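PDB 4YAR: 2-hydroxyethylphosphonate dioxygenase from Streptomyces viridochromogenes, which uses a non-heme iron(II) centre and dioxygen to convert 2-hydroxyethylphosphonate to hydroxymethylphosphonate and formate in bialaphos biosynthesis. Local coordinates for residues Ala258-Ala263 with Thr274-Leu279. The protein carries 1 engineered substitution. Sequence-based numbering, arbitrary orientation. Where two conformers were deposited one is given.
Sequences ADLEAA and TVLRTL
CG of Leu260 (chi1 -178°) and CG1 of Val275 (167°) are both anti to their own backbone nitrogen, and the two side chains cross at about a right angle, Leu260 CD1 lying 4.1 Å from Val275 CG1. Val275 sits against the turn from Asp259 to Ala263: its CG1 is closest to Ala263 CB, at 3.6 Å, and its CG2 to Asp259 O, at 3.9 Å. That oxygen accepts the helical hydrogen bond from Ala263 N; the methyl touches it by van der Waals contact alone. Both helices belong to the second Cro/C1-type helix-turn-helix domain; residues 258-263 fall within its predicted DNA-binding motif, and 274-279 come from the helix that follows. The axes of the two short segments approach to 9.4 Å, crossing at -114°, and the CA atoms of Ala263 and Val275 come within 6.4 Å, consistent with the small alanine side chain at this point. Leu260 CD1 also touches Leu279 CD2 at 3.7 Å, again with the side chains roughly perpendicular, and both leucines pack on Leu235 of helix 231-241. Leu276 reaches Ala263 CB through its CG at 4.3 Å, has its CD2 near Leu260 CD1, and continues onto Pro267 in the connecting loop.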
loop_
_atom_site.group_PDB
_atom_site.type_symbol
_atom_site.label_atom_id
_atom_site.label_comp_id
_atom_site.label_asym_id
_atom_site.label_seq_id
_atom_site.Cartn_x
_atom_site.Cartn_y
_atom_site.Cartn_z
ATOM N N ALA A 258 13.571 -24.188 30.198
ATOM C CA ALA A 258 14.414 -24.581 29.082
ATOM C C ALA A 258 13.698 -24.720 27.727
ATOM O O ALA A 258 14.319 -24.567 26.682
ATOM C CB ALA A 258 15.099 -25.921 29.425
ATOM N N ASP A 259 12.430 -25.076 27.756
ATOM C CA ASP A 259 11.638 -25.169 26.533
ATOM C C ASP A 259 11.337 -23.721 26.006
ATOM O O ASP A 259 11.361 -23.495 24.797
ATOM C CB ASP A 259 10.332 -25.964 26.759
ATOM C CG ASP A 259 10.544 -27.499 27.083
ATOM O OD1 ASP A 259 11.671 -28.016 27.113
ATOM O OD2 ASP A 259 9.538 -28.187 27.305
ATOM N N LEU A 260 11.093 -22.751 26.881
ATOM C CA LEU A 260 10.955 -21.335 26.408
ATOM C C LEU A 260 12.206 -20.821 25.750
ATOM O O LEU A 260 12.135 -20.311 24.663
ATOM C CB LEU A 260 10.482 -20.424 27.540
ATOM C CG LEU A 260 10.262 -18.975 27.179
ATOM C CD1 LEU A 260 9.258 -18.830 26.038
ATOM C CD2 LEU A 260 9.780 -18.230 28.402
ATOM N N GLU A 261 13.378 -21.022 26.365
ATOM C CA GLU A 261 14.648 -20.625 25.746
ATOM C C GLU A 261 14.895 -21.325 24.405
ATOM O O GLU A 261 15.337 -20.700 23.425
ATOM C CB GLU A 261 15.829 -20.874 26.699
ATOM C CG GLU A 261 15.735 -20.105 28.028
ATOM C CD GLU A 261 15.661 -18.591 27.849
ATOM O OE1 GLU A 261 16.564 -18.018 27.197
ATOM O OE2 GLU A 261 14.689 -17.974 28.362
ATOM N N ALA A 262 14.563 -22.597 24.337
ATOM C CA ALA A 262 14.769 -23.361 23.087
ATOM C C ALA A 262 13.864 -22.810 21.996
ATOM O O ALA A 262 14.289 -22.657 20.857
ATOM C CB ALA A 262 14.468 -24.820 23.311
ATOM N N ALA A 263 12.624 -22.483 22.382
ATOM C CA ALA A 263 11.657 -21.880 21.435
ATOM C C ALA A 263 12.061 -20.529 20.879
ATOM O O ALA A 263 11.833 -20.263 19.674
ATOM C CB ALA A 263 10.294 -21.778 22.096
ATOM N N THR A 274 4.819 -24.459 19.062
ATOM C CA THR A 274 3.893 -24.922 20.115
ATOM C C THR A 274 4.075 -24.257 21.481
ATOM O O THR A 274 3.060 -23.936 22.136
ATOM C CB THR A 274 3.962 -26.435 20.330
ATOM O OG1 THR A 274 5.245 -26.753 20.879
ATOM C CG2 THR A 274 3.752 -27.131 18.995
ATOM N N VAL A 275 5.335 -24.002 21.859
ATOM C CA VAL A 275 5.665 -23.301 23.110
ATOM C C VAL A 275 5.114 -21.846 23.032
ATOM O O VAL A 275 4.479 -21.371 23.951
ATOM C CB VAL A 275 7.181 -23.248 23.371
ATOM C CG1 VAL A 275 7.560 -22.270 24.460
ATOM C CG2 VAL A 275 7.730 -24.631 23.762
ATOM N N LEU A 276 5.412 -21.151 21.935
ATOM C CA LEU A 276 4.986 -19.751 21.819
ATOM C C LEU A 276 3.473 -19.597 21.779
ATOM O O LEU A 276 2.938 -18.652 22.337
ATOM C CB LEU A 276 5.658 -19.073 20.661
ATOM C CG LEU A 276 7.181 -19.048 20.811
ATOM C CD1 LEU A 276 7.787 -18.472 19.558
ATOM C CD2 LEU A 276 7.676 -18.242 22.033
ATOM N N ARG A 277 2.811 -20.560 21.161
ATOM C CA ARG A 277 1.378 -20.557 21.092
ATOM C C ARG A 277 0.766 -20.790 22.464
ATOM O O ARG A 277 -0.203 -20.149 22.809
ATOM C CB ARG A 277 0.847 -21.589 20.133
ATOM C CG ARG A 277 -0.639 -21.371 19.861
ATOM C CD ARG A 277 -1.002 -21.916 18.492
ATOM N NE ARG A 277 -2.337 -21.517 18.088
ATOM C CZ ARG A 277 -3.101 -22.221 17.248
ATOM N NH1 ARG A 277 -2.667 -23.372 16.702
ATOM N NH2 ARG A 277 -4.319 -21.772 16.973
ATOM N N THR A 278 1.345 -21.707 23.220
ATOM C CA THR A 278 0.875 -22.034 24.550
ATOM C C THR A 278 1.075 -20.806 25.481
ATOM O O THR A 278 0.175 -20.443 26.258
ATOM C CB THR A 278 1.674 -23.180 25.106
ATOM O OG1 THR A 278 1.413 -24.351 24.325
ATOM C CG2 THR A 278 1.266 -23.380 26.523
ATOM N N LEU A 279 2.234 -20.154 25.345
ATOM C CA LEU A 279 2.449 -18.903 26.068
ATOM C C LEU A 279 1.472 -17.800 25.680
ATOM O O LEU A 279 0.899 -17.105 26.547
ATOM C CB LEU A 279 3.860 -18.377 25.825
ATOM C CG LEU A 279 4.750 -18.276 27.040
ATOM C CD1 LEU A 279 5.308 -19.646 27.376
ATOM C CD2 LEU A 279 5.890 -17.340 26.714
#